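Local coordinates for protein CRISPR-associated endoribonuclease Cas6 1 (Methanocaldococcus jannaschii DSM 2661, PDB 5YI6) that probably cleaves CRISPR transcripts as an RNA-binding endonuclease, a processing step that yields the crRNAs of antiviral defence, at residues 123-128 / 220-225. Residues are numbered along the deposited sequence; the frame is centred on the assembly and turned at random.
Sequences KKFNIL and FGYECG. With PO4 (phosphate ion), chain L.
Tyr222, near the end of helix 215-224, packs on strand 127-130 and the loop leading into it, the backbones coming closest at Leu128, 8.8 Å between its CA and that of Tyr222. This is helix-on-sheet packing in the C-terminal ferredoxin-like (RRM-type) fold of a RAMP protein: the first strand, 127-130, runs between 201-213 and 237-240 in an antiparallel sheet, and the second helix, 215-224, which follows directly on strand 201-213, folds back over it. The join is apolar and made by three side chains. With chi1 at -163°, CG of Tyr222 points opposite the backbone N, which swings the ring away from the helix, toward Phe125 at one face and Leu128 at an edge. Phe125, in the loop, offers the CE1 corner of its ring to that face, nearer the rim than the middle, with CE1 3.5 Å from Tyr222 CD1 and CZ beside Tyr222 CB. The planes are inclined at 41° with centroids 5.0 Å apart, an oblique meeting of the two rings. Leu128 uses a single methyl, CD2, which abuts the tyrosine edge near the ring plane, 3.7 Å from Tyr222 CE1. Val237 and Val238 of strand 237-240 and Pro122 also touch Tyr222, and its hydroxyl is hydrogen-bonded with the backbone N of Asn239, tying the ring's far end to that strand. Phe125 in turn meets the ring of Tyr215 at the start of the same helix. On its backbone side, Phe125 N donates an almost straight hydrogen bond (176°) to O4 of a phosphate ion, probably from the crystallisation liquor, at 3.0 Å.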
loop_
_atom_site.group_PDB
_atom_site.type_symbol
_atom_site.label_atom_id
_atom_site.label_comp_id
_atom_site.label_asym_id
_atom_site.label_seq_id
_atom_site.Cartn_x
_atom_site.Cartn_y
_atom_site.Cartn_z
ATOM N N LYS A 123 -3.995 -18.945 -2.350
ATOM C CA LYS A 123 -4.824 -19.887 -1.612
ATOM C C LYS A 123 -4.220 -20.262 -0.273
ATOM O O LYS A 123 -4.916 -20.850 0.554
ATOM C CB LYS A 123 -5.041 -21.156 -2.442
ATOM C CG LYS A 123 -5.982 -20.979 -3.632
ATOM C CD LYS A 123 -6.227 -22.309 -4.347
ATOM C CE LYS A 123 -5.045 -22.752 -5.219
ATOM N NZ LYS A 123 -4.797 -21.888 -6.414
ATOM N N LYS A 124 -2.949 -19.943 -0.048
ATOM C CA LYS A 124 -2.277 -20.192 1.227
ATOM C C LYS A 124 -1.203 -19.131 1.445
ATOM O O LYS A 124 -0.651 -18.583 0.486
ATOM C CB LYS A 124 -1.652 -21.596 1.251
ATOM C CG LYS A 124 -0.564 -21.772 0.208
ATOM C CD LYS A 124 -0.200 -23.239 -0.038
ATOM C CE LYS A 124 0.849 -23.353 -1.157
ATOM N NZ LYS A 124 1.344 -24.740 -1.398
ATOM N N PHE A 125 -0.958 -18.795 2.707
ATOM C CA PHE A 125 0.055 -17.813 3.053
ATOM C C PHE A 125 1.125 -18.460 3.902
ATOM O O PHE A 125 0.828 -19.294 4.760
ATOM C CB PHE A 125 -0.513 -16.639 3.823
ATOM C CG PHE A 125 -1.540 -15.896 3.069
ATOM C CD1 PHE A 125 -1.182 -15.108 1.974
ATOM C CD2 PHE A 125 -2.873 -15.983 3.444
ATOM C CE1 PHE A 125 -2.139 -14.414 1.279
ATOM C CE2 PHE A 125 -3.834 -15.298 2.747
ATOM C CZ PHE A 125 -3.468 -14.504 1.677
ATOM N N ASN A 126 2.359 -18.048 3.668
ATOM C CA ASN A 126 3.494 -18.527 4.435
ATOM C C ASN A 126 4.442 -17.362 4.685
ATOM O O ASN A 126 4.518 -16.863 5.803
ATOM C CB ASN A 126 4.167 -19.693 3.703
ATOM C CG ASN A 126 5.438 -20.148 4.378
ATOM O OD1 ASN A 126 5.579 -20.061 5.597
ATOM N ND2 ASN A 126 6.388 -20.630 3.579
ATOM N N ILE A 127 5.166 -16.902 3.669
ATOM C CA ILE A 127 6.066 -15.761 3.829
ATOM C C ILE A 127 5.503 -14.554 3.083
ATOM O O ILE A 127 5.109 -14.654 1.917
ATOM C CB ILE A 127 7.484 -16.082 3.340
ATOM C CG1 ILE A 127 8.010 -17.279 4.115
ATOM C CG2 ILE A 127 8.375 -14.861 3.560
ATOM C CD1 ILE A 127 9.388 -17.735 3.683
ATOM N N LEU A 128 5.478 -13.414 3.754
ATOM C CA LEU A 128 5.013 -12.169 3.167
ATOM C C LEU A 128 6.148 -11.156 3.212
ATOM O O LEU A 128 6.946 -11.138 4.155
ATOM C CB LEU A 128 3.798 -11.623 3.939
ATOM C CG LEU A 128 2.571 -12.547 3.966
ATOM C CD1 LEU A 128 1.504 -11.990 4.917
ATOM C CD2 LEU A 128 2.016 -12.749 2.562
ATOM N N PHE A 220 -7.493 -10.741 4.763
ATOM C CA PHE A 220 -7.885 -9.342 4.904
ATOM C C PHE A 220 -6.669 -8.423 5.005
ATOM O O PHE A 220 -6.638 -7.370 4.371
ATOM C CB PHE A 220 -8.793 -9.167 6.130
ATOM C CG PHE A 220 -9.197 -7.756 6.382
ATOM C CD1 PHE A 220 -10.179 -7.153 5.603
ATOM C CD2 PHE A 220 -8.602 -7.028 7.446
ATOM C CE1 PHE A 220 -10.573 -5.805 5.846
ATOM C CE2 PHE A 220 -8.977 -5.675 7.700
ATOM C CZ PHE A 220 -9.981 -5.082 6.910
ATOM N N GLY A 221 -5.657 -8.791 5.794
ATOM C CA GLY A 221 -4.436 -7.972 5.801
ATOM C C GLY A 221 -3.749 -7.944 4.436
ATOM O O GLY A 221 -3.199 -6.923 4.014
ATOM N N TYR A 222 -3.806 -9.057 3.719
ATOM C CA TYR A 222 -3.196 -9.135 2.396
ATOM C C TYR A 222 -3.841 -8.147 1.428
ATOM O O TYR A 222 -3.152 -7.526 0.616
ATOM C CB TYR A 222 -3.310 -10.568 1.878
ATOM C CG TYR A 222 -2.376 -10.842 0.721
ATOM C CD1 TYR A 222 -1.034 -11.141 0.958
ATOM C CD2 TYR A 222 -2.838 -10.800 -0.584
ATOM C CE1 TYR A 222 -0.145 -11.403 -0.133
ATOM C CE2 TYR A 222 -1.984 -11.070 -1.685
ATOM C CZ TYR A 222 -0.630 -11.346 -1.428
ATOM O OH TYR A 222 0.233 -11.616 -2.470
ATOM N N GLU A 223 -5.164 -7.991 1.479
ATOM C CA GLU A 223 -5.776 -7.083 0.499
ATOM C C GLU A 223 -6.037 -5.667 1.034
ATOM O O GLU A 223 -6.105 -4.723 0.252
ATOM C CB GLU A 223 -7.021 -7.718 -0.113
ATOM C CG GLU A 223 -6.670 -9.065 -0.892
ATOM C CD GLU A 223 -5.598 -8.986 -2.086
ATOM O OE1 GLU A 223 -4.691 -8.123 -2.136
ATOM O OE2 GLU A 223 -5.651 -9.848 -2.999
ATOM N N CYS A 224 -6.150 -5.486 2.333
ATOM C CA CYS A 224 -6.360 -4.153 2.901
ATOM C C CYS A 224 -5.048 -3.455 3.243
ATOM O O CYS A 224 -4.992 -2.217 3.263
ATOM C CB CYS A 224 -7.199 -4.252 4.183
ATOM S SG CYS A 224 -7.769 -2.609 4.821
ATOM N N GLY A 225 -4.009 -4.223 3.505
ATOM C CA GLY A 225 -2.745 -3.726 4.006
ATOM C C GLY A 225 -2.620 -3.994 5.501
ATOM O O GLY A 225 -3.614 -4.150 6.216
HETATM P P PO4 L . -2.276 -20.047 6.480
HETATM O O1 PO4 L . -3.563 -19.606 7.144
HETATM O O2 PO4 L . -1.156 -19.121 6.903
HETATM O O3 PO4 L . -1.947 -21.461 6.919
HETATM O O4 PO4 L . -2.442 -20.011 4.968
#